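Local structure of oxidoreductase (Azotobacter vinelandii, 7D5M) at residues Thr73-Glu78 against Phe98-Ala103; Ala104-Leu109 against Arg128-Ala133; Tyr142-His147 against Leu282-Glu287; Leu211-Val216 against His269-Arg274; Phe294-Gln297 against Val301-Leu304. The protein binds NAD+ and is probably an NAD-dependent dehydrogenase of the Gfo/Idh/MocA family, homologous to inositol dehydrogenase. All blocks are in the same frame, centred on the assembly; numbering follows the deposited sequence.

Interactions 1 and 2 belong to the NAD-binding Rossmann domain and share helix 97-106, which meets helix 71-78 in the first and helix 121-133 in the second. Both are apolar helix packing, buried in interaction 1 and reaching solvent in interaction 2, where a glutamate borders it. Interactions 3 and 4 are buried near the middle of the chain, their centres about 7 Å apart; they use neighbouring strands of the mixed sheet and mix aromatic and aliphatic packing with buried polar groups. Interaction 5, at the edge of that sheet within this chain, is partly buried, the one contact closed by backbone hydrogen bonds and waters, and is tied to interaction 4 by the R274-E295 salt bridge.

Interaction 1. Residues Thr73-Glu78 against Phe98-Ala103; sequences TLFEQE and FAITRA
F75 reaches from helix 71-78 to A103 and I100 of helix 97-106, and its ring carries almost all of the contact. CB points toward the other helix, lying 4.3 Å from A107 CB just beyond the segment, and CG, anti to the carbonyl carbon (chi1 -57°), carries the ring on to A103 and I100. On one flank of the ring CD1 turns to L109, touching its CD1 at 3.5 Å. On the other, CD2 meets the methyl of A103 at 4.1 Å from CB, and CE2 comes to 4.0 Å from that same CB. The rim is also directed at a backbone: I100 O sits near the ring plane at the edge, 3.8 Å from CE2, a position in which the positive C-H rim of the ring would weakly suit the carbonyl oxygen. This is helix-to-helix packing on one side of a Rossmann fold, where helices cover the parallel sheet, and F75 also rests on V88 of strand 87-91. At the tip, CZ approaches I100 CG2 at 4.3 Å. Replacing F75 by an alanine is likely to open a gap between the two helices and to take from A103, I100 and L109 the ring they now pack on. I100 itself packs on V90 and Y71, and its side chain is about 5 Å from the bound NAD at the nearest atoms.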
# COMPACT_ATOMS: atom_id res chain seq x y z
N THR A 73 -27.52 10.64 42.37
CA THR A 73 -28.86 10.01 42.50
C THR A 73 -28.79 8.57 41.99
O THR A 73 -29.33 7.67 42.65
CB THR A 73 -29.94 10.80 41.76
OG1 THR A 73 -29.83 12.13 42.27
CG2 THR A 73 -31.31 10.21 41.97
N LEU A 74 -28.16 8.37 40.83
CA LEU A 74 -27.96 7.01 40.29
C LEU A 74 -27.39 6.10 41.38
O LEU A 74 -28.00 5.05 41.65
CB LEU A 74 -27.02 7.09 39.08
CG LEU A 74 -26.44 5.76 38.61
CD1 LEU A 74 -27.51 4.89 37.96
CD2 LEU A 74 -25.30 6.02 37.65
N PHE A 75 -26.27 6.49 42.01
CA PHE A 75 -25.56 5.63 42.99
C PHE A 75 -26.44 5.45 44.23
O PHE A 75 -26.57 4.30 44.68
CB PHE A 75 -24.17 6.17 43.33
CG PHE A 75 -23.25 6.36 42.14
CD1 PHE A 75 -23.46 5.65 40.97
CD2 PHE A 75 -22.18 7.23 42.20
CE1 PHE A 75 -22.62 5.83 39.88
CE2 PHE A 75 -21.34 7.41 41.11
CZ PHE A 75 -21.57 6.71 39.95
N GLU A 76 -27.05 6.52 44.73
CA GLU A 76 -27.85 6.48 45.99
C GLU A 76 -29.10 5.61 45.78
O GLU A 76 -29.36 4.75 46.64
CB GLU A 76 -28.23 7.88 46.47
CG GLU A 76 -29.17 7.88 47.67
CD GLU A 76 -29.57 9.25 48.21
OE1 GLU A 76 -29.53 10.24 47.43
OE2 GLU A 76 -29.91 9.33 49.42
N GLN A 77 -29.84 5.82 44.69
CA GLN A 77 -31.12 5.11 44.41
C GLN A 77 -30.82 3.64 44.09
O GLN A 77 -31.56 2.76 44.58
CB GLN A 77 -31.89 5.78 43.27
CG GLN A 77 -32.51 7.12 43.65
CD GLN A 77 -33.43 6.99 44.84
OE1 GLN A 77 -34.33 6.15 44.86
NE2 GLN A 77 -33.19 7.81 45.84
N GLU A 78 -29.77 3.37 43.31
CA GLU A 78 -29.45 1.97 42.92
C GLU A 78 -29.04 1.17 44.16
O GLU A 78 -29.39 -0.01 44.22
CB GLU A 78 -28.39 1.97 41.80
CG GLU A 78 -28.99 2.36 40.46
CD GLU A 78 -29.90 1.31 39.85
OE1 GLU A 78 -29.45 0.13 39.77
OE2 GLU A 78 -31.05 1.66 39.48
N PHE A 98 -13.02 12.68 37.60
CA PHE A 98 -12.49 12.51 38.98
C PHE A 98 -13.65 12.37 39.96
O PHE A 98 -13.69 11.37 40.71
CB PHE A 98 -11.57 13.67 39.36
CG PHE A 98 -11.12 13.60 40.80
CD1 PHE A 98 -10.06 12.79 41.17
CD2 PHE A 98 -11.80 14.30 41.78
CE1 PHE A 98 -9.66 12.72 42.50
CE2 PHE A 98 -11.42 14.21 43.11
CZ PHE A 98 -10.34 13.42 43.46
N ALA A 99 -14.58 13.34 39.97
CA ALA A 99 -15.69 13.41 40.95
C ALA A 99 -16.60 12.18 40.78
O ALA A 99 -16.99 11.58 41.80
CB ALA A 99 -16.47 14.70 40.78
N ILE A 100 -16.89 11.79 39.55
CA ILE A 100 -17.84 10.67 39.29
C ILE A 100 -17.17 9.35 39.68
O ILE A 100 -17.84 8.54 40.36
CB ILE A 100 -18.34 10.65 37.83
CG1 ILE A 100 -19.09 11.94 37.49
CG2 ILE A 100 -19.19 9.42 37.60
CD1 ILE A 100 -19.35 12.11 36.02
N THR A 101 -15.91 9.14 39.27
CA THR A 101 -15.14 7.91 39.61
C THR A 101 -15.01 7.81 41.14
O THR A 101 -15.27 6.73 41.69
CB THR A 101 -13.79 7.87 38.89
OG1 THR A 101 -14.05 7.90 37.49
CG2 THR A 101 -12.99 6.63 39.20
N ARG A 102 -14.62 8.90 41.79
CA ARG A 102 -14.44 8.92 43.27
C ARG A 102 -15.75 8.48 43.94
O ARG A 102 -15.70 7.58 44.80
CB ARG A 102 -14.03 10.30 43.78
CG ARG A 102 -13.75 10.29 45.28
CD ARG A 102 -13.46 11.66 45.85
NE ARG A 102 -13.07 11.49 47.24
CZ ARG A 102 -12.20 12.25 47.90
NH1 ARG A 102 -11.63 13.29 47.30
NH2 ARG A 102 -11.92 11.98 49.16
N ALA A 103 -16.86 9.11 43.58
CA ALA A 103 -18.19 8.82 44.17
C ALA A 103 -18.56 7.34 43.92
O ALA A 103 -19.06 6.68 44.86
CB ALA A 103 -19.23 9.74 43.60

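Interaction 2. Residues Ala104-Leu109 against Arg128-Ala133; sequences ALEAGL and REIALA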
# COMPACT_ATOMS: atom_id res chain seq x y z
N ALA A 104 -18.31 6.81 42.72
CA ALA A 104 -18.66 5.42 42.37
C ALA A 104 -17.85 4.47 43.27
O ALA A 104 -18.43 3.54 43.84
CB ALA A 104 -18.43 5.14 40.90
N LEU A 105 -16.55 4.73 43.42
CA LEU A 105 -15.63 3.88 44.21
C LEU A 105 -16.06 3.90 45.68
O LEU A 105 -16.07 2.83 46.31
CB LEU A 105 -14.21 4.45 44.09
CG LEU A 105 -13.62 4.43 42.69
CD1 LEU A 105 -12.17 4.87 42.70
CD2 LEU A 105 -13.78 3.07 42.06
N GLU A 106 -16.36 5.08 46.21
CA GLU A 106 -16.80 5.25 47.63
C GLU A 106 -18.15 4.55 47.82
O GLU A 106 -18.39 4.06 48.95
CB GLU A 106 -16.81 6.73 48.00
CG GLU A 106 -15.42 7.25 48.31
CD GLU A 106 -15.27 8.75 48.41
OE1 GLU A 106 -16.24 9.47 48.13
OE2 GLU A 106 -14.15 9.20 48.74
N ALA A 107 -18.95 4.41 46.76
CA ALA A 107 -20.26 3.71 46.76
C ALA A 107 -20.08 2.20 46.54
O ALA A 107 -21.10 1.50 46.45
CB ALA A 107 -21.18 4.31 45.72
N GLY A 108 -18.84 1.71 46.50
CA GLY A 108 -18.53 0.27 46.38
C GLY A 108 -18.78 -0.26 44.98
O GLY A 108 -18.99 -1.48 44.84
N LEU A 109 -18.74 0.60 43.97
CA LEU A 109 -18.97 0.18 42.56
C LEU A 109 -17.63 0.01 41.84
O LEU A 109 -16.71 0.80 42.09
CB LEU A 109 -19.84 1.22 41.85
CG LEU A 109 -21.22 1.47 42.44
CD1 LEU A 109 -21.91 2.60 41.70
CD2 LEU A 109 -22.07 0.20 42.41
N ARG A 128 -6.54 6.41 42.72
CA ARG A 128 -5.95 5.05 42.78
C ARG A 128 -6.02 4.56 44.23
O ARG A 128 -6.41 3.40 44.45
CB ARG A 128 -4.52 5.01 42.24
CG ARG A 128 -3.87 3.66 42.48
CD ARG A 128 -2.64 3.38 41.66
NE ARG A 128 -1.62 4.38 41.83
CZ ARG A 128 -0.49 4.42 41.13
NH1 ARG A 128 -0.24 3.52 40.20
NH2 ARG A 128 0.39 5.37 41.37
N GLU A 129 -5.65 5.39 45.20
CA GLU A 129 -5.69 4.95 46.62
C GLU A 129 -7.12 4.58 47.01
O GLU A 129 -7.29 3.57 47.71
CB GLU A 129 -5.10 6.02 47.55
CG GLU A 129 -3.60 6.11 47.41
CD GLU A 129 -2.87 6.54 48.66
OE1 GLU A 129 -3.49 7.23 49.50
OE2 GLU A 129 -1.68 6.18 48.79
N ILE A 130 -8.12 5.33 46.54
CA ILE A 130 -9.54 5.07 46.89
C ILE A 130 -10.00 3.77 46.21
O ILE A 130 -10.68 2.97 46.86
CB ILE A 130 -10.42 6.29 46.57
CG1 ILE A 130 -10.04 7.50 47.43
CG2 ILE A 130 -11.89 5.93 46.74
CD1 ILE A 130 -10.77 8.78 47.09
N ALA A 131 -9.63 3.54 44.95
CA ALA A 131 -9.96 2.28 44.23
C ALA A 131 -9.37 1.08 45.00
O ALA A 131 -10.08 0.08 45.18
CB ALA A 131 -9.46 2.33 42.81
N LEU A 132 -8.11 1.18 45.41
CA LEU A 132 -7.41 0.05 46.07
C LEU A 132 -8.05 -0.20 47.44
O LEU A 132 -8.34 -1.36 47.74
CB LEU A 132 -5.92 0.38 46.18
CG LEU A 132 -5.17 0.38 44.85
CD1 LEU A 132 -3.79 1.00 45.01
CD2 LEU A 132 -5.05 -1.02 44.29
N ALA A 133 -8.28 0.84 48.24
CA ALA A 133 -8.87 0.70 49.60
C ALA A 133 -10.24 0.01 49.50
O ALA A 133 -10.55 -0.83 50.36
CB ALA A 133 -8.98 2.05 50.28
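L105 and I130 have matching first torsions, chi1 -63° and -65°, yet they present different branches to each other. In L105 the CG lies anti to the carbonyl carbon and the chain then runs on extended, which carries CD1 out to A131. In I130 it is CG1 that takes this position, while CG2 stands anti to the backbone N and meets L105 CB at 3.8 Å. The end of L105 lies against the helix backbone itself: CD1 is 3.6 Å from A131 N and 3.7 Å from A131 CB. Because A131 carries no more than a methyl, the chains can come close there, with the CA atoms of L105 and A131 5.9 Å apart. E106 and I130 cross obliquely at the outer margin, E106 OE2 coming to 3.8 Å from I130 CD1. That oxygen is engaged in a salt bridge with R102 NE, one turn earlier in the same helix, so the methyl of I130 lies beside a charged pair. Helix 97-106 ends here in a Schellman motif, in which G108 has positive phi, G108 N binds L105 O and L109 N binds A104 O at 3.0 Å. Inward, L105 and A131 both touch V138 of strand 138-140, in the Rossmann sheet. The contact is thus graded, with leucine and alanine buried against the sheet and a glutamate on the solvent side; between these two segments cohesion probably rests on dispersion and burial rather than on directed polar bonds.

Interaction 3. Residues Tyr142-His147 against Leu282-Glu287; sequences YGYAGH and LEWWDE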
# COMPACT_ATOMS: atom_id res chain seq x y z
N TYR A 142 -8.42 2.52 27.00
CA TYR A 142 -7.34 2.50 25.98
C TYR A 142 -7.68 1.39 24.99
O TYR A 142 -7.06 0.32 25.00
CB TYR A 142 -5.98 2.31 26.64
CG TYR A 142 -5.47 3.51 27.40
CD1 TYR A 142 -5.19 4.70 26.76
CD2 TYR A 142 -5.22 3.43 28.76
CE1 TYR A 142 -4.70 5.80 27.45
CE2 TYR A 142 -4.72 4.51 29.46
CZ TYR A 142 -4.45 5.70 28.81
OH TYR A 142 -3.95 6.78 29.48
N GLY A 143 -8.72 1.64 24.19
CA GLY A 143 -9.47 0.62 23.44
C GLY A 143 -8.59 -0.07 22.41
O GLY A 143 -8.83 -1.25 22.15
N TYR A 144 -7.61 0.63 21.85
CA TYR A 144 -6.76 0.08 20.76
C TYR A 144 -5.97 -1.12 21.29
O TYR A 144 -5.58 -1.98 20.50
CB TYR A 144 -5.86 1.16 20.17
CG TYR A 144 -6.65 2.33 19.65
CD1 TYR A 144 -7.31 2.25 18.43
CD2 TYR A 144 -6.82 3.47 20.42
CE1 TYR A 144 -8.07 3.30 17.96
CE2 TYR A 144 -7.59 4.53 19.96
CZ TYR A 144 -8.22 4.44 18.73
OH TYR A 144 -8.98 5.47 18.26
N ALA A 145 -5.76 -1.18 22.60
CA ALA A 145 -4.96 -2.24 23.26
C ALA A 145 -5.71 -3.58 23.21
O ALA A 145 -5.09 -4.62 23.51
CB ALA A 145 -4.64 -1.81 24.66
N GLY A 146 -7.00 -3.56 22.86
CA GLY A 146 -7.82 -4.77 22.67
C GLY A 146 -7.50 -5.52 21.38
O GLY A 146 -7.97 -6.67 21.24
N HIS A 147 -6.80 -4.91 20.43
CA HIS A 147 -6.45 -5.57 19.14
C HIS A 147 -5.43 -6.69 19.41
O HIS A 147 -4.38 -6.40 20.04
CB HIS A 147 -5.95 -4.56 18.11
CG HIS A 147 -7.07 -3.81 17.46
ND1 HIS A 147 -7.23 -2.45 17.60
CD2 HIS A 147 -8.08 -4.23 16.67
CE1 HIS A 147 -8.30 -2.06 16.93
NE2 HIS A 147 -8.83 -3.12 16.35
N LEU A 282 9.02 -3.81 14.47
CA LEU A 282 7.61 -4.09 14.16
C LEU A 282 6.87 -2.75 14.09
O LEU A 282 7.32 -1.77 14.71
CB LEU A 282 6.99 -5.07 15.16
CG LEU A 282 7.07 -4.74 16.64
CD1 LEU A 282 6.02 -3.71 17.04
CD2 LEU A 282 6.90 -6.01 17.46
N GLU A 283 5.78 -2.71 13.35
CA GLU A 283 5.00 -1.46 13.20
C GLU A 283 3.52 -1.79 13.02
O GLU A 283 3.19 -2.66 12.22
CB GLU A 283 5.52 -0.60 12.06
CG GLU A 283 4.82 0.74 11.97
CD GLU A 283 5.42 1.72 10.97
OE1 GLU A 283 6.61 1.59 10.66
OE2 GLU A 283 4.68 2.62 10.51
N TRP A 284 2.68 -1.07 13.75
CA TRP A 284 1.21 -1.26 13.77
C TRP A 284 0.55 0.08 13.53
O TRP A 284 1.03 1.09 14.05
CB TRP A 284 0.79 -1.88 15.10
CG TRP A 284 -0.66 -2.22 15.19
CD1 TRP A 284 -1.26 -3.37 14.75
CD2 TRP A 284 -1.70 -1.43 15.79
NE1 TRP A 284 -2.60 -3.33 15.02
CE2 TRP A 284 -2.90 -2.17 15.67
CE3 TRP A 284 -1.75 -0.16 16.39
CZ2 TRP A 284 -4.13 -1.68 16.13
CZ3 TRP A 284 -2.96 0.30 16.87
CH2 TRP A 284 -4.13 -0.45 16.75
N TRP A 285 -0.54 0.07 12.77
CA TRP A 285 -1.30 1.26 12.32
C TRP A 285 -2.78 0.99 12.61
O TRP A 285 -3.31 -0.03 12.13
CB TRP A 285 -1.01 1.47 10.83
CG TRP A 285 -1.77 2.57 10.18
CD1 TRP A 285 -2.39 3.64 10.77
CD2 TRP A 285 -1.94 2.74 8.77
NE1 TRP A 285 -2.94 4.45 9.81
CE2 TRP A 285 -2.68 3.93 8.58
CE3 TRP A 285 -1.53 2.01 7.65
CZ2 TRP A 285 -3.04 4.39 7.31
CZ3 TRP A 285 -1.89 2.47 6.40
CH2 TRP A 285 -2.63 3.64 6.23
N ASP A 286 -3.43 1.85 13.40
CA ASP A 286 -4.78 1.58 13.94
C ASP A 286 -5.81 1.45 12.81
O ASP A 286 -6.83 0.75 13.02
CB ASP A 286 -5.19 2.62 14.99
CG ASP A 286 -5.49 4.03 14.47
OD1 ASP A 286 -4.97 4.41 13.40
OD2 ASP A 286 -6.24 4.74 15.17
N GLU A 287 -5.59 2.07 11.65
CA GLU A 287 -6.60 2.09 10.56
C GLU A 287 -6.61 0.73 9.85
O GLU A 287 -7.56 0.44 9.14
CB GLU A 287 -6.33 3.23 9.59
CG GLU A 287 -6.51 4.60 10.22
CD GLU A 287 -6.12 5.73 9.29
OE1 GLU A 287 -6.75 5.86 8.21
OE2 GLU A 287 -5.14 6.42 9.60
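H147 points ND1 at the edge of the W284 indole, 3.5 Å from CZ2 and near the indole plane. The two side chains run roughly perpendicular, but their ring planes are only 47° apart, an oblique meeting. Y144 touches the same indole through its CB, 4.2 Å from W284 CH2, and sends its ring on to D286, where OD2 lies 3.6 Å from Y144 CE1. In the next shell, H147 ND1 makes a weak, bent bond of 3.4 Å to Y144 O, which ties the imidazole back to its own 3-10 turn. W284 NE1 is hydrogen-bonded to P289 O, which would restrain the rotation of the indole, and D286 N lies over one of its faces toward the rim. D286 OD2 accepts from H269 ND1, which is likely to anchor the carboxylate beside the tyrosine. H209 meets Y144 edge-to-face, and H325 of the second subunit also packs on Y144. The side chain of Y144 is about 4 Å from the bound NAD at the nearest atoms. The arrangement joins the segment following strand 138-140 of the Rossmann sheet to the large mixed sheet, at the cofactor cleft between the two domains of a Gfo/Idh/MocA-type dehydrogenase.

Interaction 4. Residues Leu211-Val216 against His269-Arg274; sequences LYLSEV and HGQKIR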
# COMPACT_ATOMS: atom_id res chain seq x y z
N LEU A 211 1.08 5.84 23.42
CA LEU A 211 1.92 5.73 24.65
C LEU A 211 1.50 4.46 25.41
O LEU A 211 2.38 3.65 25.75
CB LEU A 211 1.76 6.96 25.54
CG LEU A 211 2.62 6.93 26.80
CD1 LEU A 211 4.05 7.33 26.46
CD2 LEU A 211 2.05 7.82 27.88
N TYR A 212 0.21 4.27 25.63
CA TYR A 212 -0.28 3.07 26.34
C TYR A 212 0.08 1.81 25.54
O TYR A 212 0.53 0.83 26.14
CB TYR A 212 -1.78 3.11 26.65
CG TYR A 212 -2.16 1.85 27.38
CD1 TYR A 212 -1.67 1.61 28.66
CD2 TYR A 212 -2.94 0.87 26.78
CE1 TYR A 212 -1.95 0.43 29.33
CE2 TYR A 212 -3.23 -0.32 27.45
CZ TYR A 212 -2.74 -0.53 28.72
OH TYR A 212 -3.02 -1.68 29.41
N LEU A 213 -0.06 1.82 24.21
CA LEU A 213 0.37 0.66 23.40
C LEU A 213 1.85 0.35 23.69
O LEU A 213 2.17 -0.82 23.83
CB LEU A 213 0.14 0.92 21.91
CG LEU A 213 -1.32 1.13 21.51
CD1 LEU A 213 -1.43 1.33 20.01
CD2 LEU A 213 -2.20 -0.04 21.96
N SER A 214 2.72 1.36 23.80
CA SER A 214 4.16 1.11 24.08
C SER A 214 4.32 0.48 25.47
O SER A 214 5.22 -0.36 25.63
CB SER A 214 5.00 2.34 23.94
OG SER A 214 4.84 3.19 25.07
N GLU A 215 3.47 0.84 26.43
CA GLU A 215 3.54 0.29 27.81
C GLU A 215 3.10 -1.18 27.81
O GLU A 215 3.67 -1.98 28.57
CB GLU A 215 2.71 1.13 28.78
CG GLU A 215 3.27 2.53 28.94
CD GLU A 215 2.53 3.42 29.92
OE1 GLU A 215 1.65 2.91 30.65
OE2 GLU A 215 2.86 4.64 29.95
N VAL A 216 2.13 -1.55 26.98
CA VAL A 216 1.74 -2.98 26.83
C VAL A 216 2.91 -3.75 26.21
O VAL A 216 3.20 -4.86 26.68
CB VAL A 216 0.45 -3.15 25.99
CG1 VAL A 216 0.11 -4.62 25.79
CG2 VAL A 216 -0.72 -2.41 26.63
N HIS A 269 -6.59 9.32 10.68
CA HIS A 269 -6.39 8.90 12.10
C HIS A 269 -4.90 8.92 12.41
O HIS A 269 -4.49 9.68 13.29
CB HIS A 269 -7.02 7.54 12.37
CG HIS A 269 -7.98 7.54 13.51
ND1 HIS A 269 -7.91 6.63 14.54
CD2 HIS A 269 -9.06 8.32 13.76
CE1 HIS A 269 -8.89 6.85 15.39
NE2 HIS A 269 -9.61 7.90 14.94
N GLY A 270 -4.13 8.11 11.70
CA GLY A 270 -2.66 8.15 11.73
C GLY A 270 -2.14 7.79 13.10
O GLY A 270 -1.21 8.45 13.57
N GLN A 271 -2.73 6.79 13.76
CA GLN A 271 -2.14 6.25 15.01
C GLN A 271 -1.21 5.09 14.63
O GLN A 271 -1.69 4.08 14.14
CB GLN A 271 -3.19 5.78 16.02
CG GLN A 271 -2.55 5.36 17.32
CD GLN A 271 -3.47 4.74 18.33
OE1 GLN A 271 -3.05 4.42 19.44
NE2 GLN A 271 -4.74 4.55 17.97
N LYS A 272 0.08 5.26 14.85
CA LYS A 272 1.08 4.24 14.48
C LYS A 272 2.07 4.08 15.63
O LYS A 272 2.36 5.06 16.34
CB LYS A 272 1.79 4.62 13.18
CG LYS A 272 0.85 4.90 12.00
CD LYS A 272 1.52 5.46 10.74
CE LYS A 272 0.68 5.19 9.50
NZ LYS A 272 1.09 6.00 8.33
N ILE A 273 2.58 2.87 15.81
CA ILE A 273 3.70 2.62 16.75
C ILE A 273 4.70 1.73 16.03
O ILE A 273 4.32 0.71 15.45
CB ILE A 273 3.23 2.02 18.08
CG1 ILE A 273 4.43 1.72 18.98
CG2 ILE A 273 2.34 0.81 17.90
CD1 ILE A 273 4.08 1.58 20.44
N ARG A 274 5.95 2.17 16.00
CA ARG A 274 7.06 1.38 15.43
C ARG A 274 8.05 1.14 16.56
O ARG A 274 8.52 2.12 17.16
CB ARG A 274 7.72 2.09 14.25
CG ARG A 274 8.83 1.29 13.59
CD ARG A 274 9.45 2.01 12.40
NE ARG A 274 10.45 1.21 11.73
CZ ARG A 274 10.22 0.26 10.83
NH1 ARG A 274 8.99 -0.03 10.43
NH2 ARG A 274 11.24 -0.39 10.30
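Helix 211-216 lies over strand 271-274 with their axes 9.1 Å apart and their directions 34° from parallel, S214 and I273 having the nearest CA atoms. I273 reaches up to the helix with the end of its longer branch: CG1 stands anti to the backbone N (chi1 177°), and CD1 settles against the backbone, 3.6 Å from S214 N. The same methyl is 3.7 Å from S214 CB and 4.3 Å from L213 CB, so it lies close to two successive residues. S214 turns its polar end away from this methyl and into its own helix. Its OG donates to L211 O at 2.6 Å, in the carbonyl plane and on a lone pair, while E215 N also binds that oxygen at 3.1 Å; the buried hydroxyl is therefore satisfied one turn back. L213 and Q271 reach for each other from helix and strand, L213 CD1 meeting Q271 OE1 at 3.5 Å in a contact of methyl with amide oxygen. The other end of that amide is fixed, Q271 NE2 donating to the carboxylate of D286. On the sheet, S214 also rests on V168 and M170 of strand 165-173, which borders strand 271-277, and I273 touches M217 farther along the helix. On another side of the helix, L211 packs on W372 of helix 363-381, which places helix 202-217 between that helix and the mixed sheet.

Interaction 5. Residues Phe294-Gln297 against Val301-Leu304; sequences FEIQ and VQVL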
# COMPACT_ATOMS: atom_id res chain seq x y z
N PHE A 294 6.58 -6.77 10.34
CA PHE A 294 7.72 -7.39 11.07
C PHE A 294 8.91 -7.43 10.12
O PHE A 294 8.86 -8.13 9.12
CB PHE A 294 7.37 -8.77 11.63
CG PHE A 294 8.52 -9.48 12.31
CD1 PHE A 294 9.32 -8.81 13.22
CD2 PHE A 294 8.77 -10.81 12.06
CE1 PHE A 294 10.37 -9.47 13.85
CE2 PHE A 294 9.81 -11.47 12.70
CZ PHE A 294 10.61 -10.80 13.59
N GLU A 295 9.92 -6.64 10.44
CA GLU A 295 10.97 -6.28 9.46
C GLU A 295 12.34 -6.59 10.06
O GLU A 295 12.92 -5.73 10.75
CB GLU A 295 10.80 -4.82 9.05
CG GLU A 295 9.37 -4.51 8.62
CD GLU A 295 9.14 -3.12 8.05
OE1 GLU A 295 9.90 -2.19 8.41
OE2 GLU A 295 8.21 -2.99 7.22
N ILE A 296 12.83 -7.80 9.78
CA ILE A 296 14.17 -8.24 10.25
C ILE A 296 15.20 -7.61 9.32
O ILE A 296 15.06 -7.77 8.08
CB ILE A 296 14.28 -9.78 10.27
CG1 ILE A 296 13.25 -10.44 11.18
CG2 ILE A 296 15.71 -10.19 10.62
CD1 ILE A 296 13.12 -11.93 10.99
N GLN A 297 16.20 -6.91 9.87
CA GLN A 297 17.24 -6.28 9.03
C GLN A 297 17.92 -7.37 8.19
O GLN A 297 18.37 -8.39 8.76
CB GLN A 297 18.27 -5.50 9.84
CG GLN A 297 19.34 -4.87 8.94
CD GLN A 297 18.77 -3.94 7.89
OE1 GLN A 297 17.78 -3.24 8.14
NE2 GLN A 297 19.39 -3.92 6.72
N VAL A 301 10.89 -8.05 4.33
CA VAL A 301 9.85 -7.58 5.28
C VAL A 301 8.73 -8.62 5.28
O VAL A 301 8.51 -9.30 4.25
CB VAL A 301 9.34 -6.16 4.97
CG1 VAL A 301 10.46 -5.13 5.08
CG2 VAL A 301 8.65 -6.07 3.63
N GLN A 302 8.04 -8.74 6.41
CA GLN A 302 6.91 -9.65 6.60
C GLN A 302 5.71 -8.84 7.09
O GLN A 302 5.90 -7.77 7.70
CB GLN A 302 7.25 -10.75 7.60
CG GLN A 302 8.33 -11.71 7.12
CD GLN A 302 8.68 -12.74 8.17
OE1 GLN A 302 8.05 -13.80 8.28
NE2 GLN A 302 9.68 -12.44 8.98
N VAL A 303 4.53 -9.38 6.84
CA VAL A 303 3.27 -8.86 7.45
C VAL A 303 2.63 -10.01 8.22
O VAL A 303 2.36 -11.05 7.62
CB VAL A 303 2.34 -8.27 6.38
CG1 VAL A 303 1.00 -7.89 6.97
CG2 VAL A 303 2.97 -7.07 5.69
N LEU A 304 2.41 -9.82 9.51
CA LEU A 304 1.72 -10.82 10.35
C LEU A 304 0.23 -10.48 10.32
O LEU A 304 -0.10 -9.29 10.47
CB LEU A 304 2.25 -10.78 11.78
CG LEU A 304 3.77 -10.79 11.94
CD1 LEU A 304 4.14 -10.96 13.40
CD2 LEU A 304 4.41 -11.89 11.12
O HOH W 1 11.07 -9.69 8.38
O HOH W 2 6.13 -5.09 6.27
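F294 and Q302 form an antiparallel hydrogen-bonded pair, closed by two backbone bonds. F294 N gives a nearly straight bond to Q302 O (2.9 Å, 175°), whereas Q302 N to F294 O is bent to 146° at the same length. F294 O also takes a hydrogen bond from a water at 2.8 Å, and that water accepts from I296 N and Q302 NE2, joining the side-chain amide to the opposite strand. A second water bridges E295 OE2 and Q302 O. The F294 ring and the Q302 side chain run alongside each other from the same face of the hairpin, Q302 NE2 3.6 Å from F294 CD2 and ring and amide planes 41° apart. F294 CB touches L304 CG at 4.1 Å, while E295 runs alongside V301, its CG 3.8 Å from V301 CG1. E295 OE1 forms a salt bridge with R274, so an alanine here would probably leave that arginine without one of its carboxylate mates and the second water without one of its anchors. Strands 291-296 and 301-305 form a beta hairpin at the edge of the mixed sheet within this chain, and V301, Q302 and V303 pair antiparallel with a strand of the fourth subunit, continuing the sheet into it.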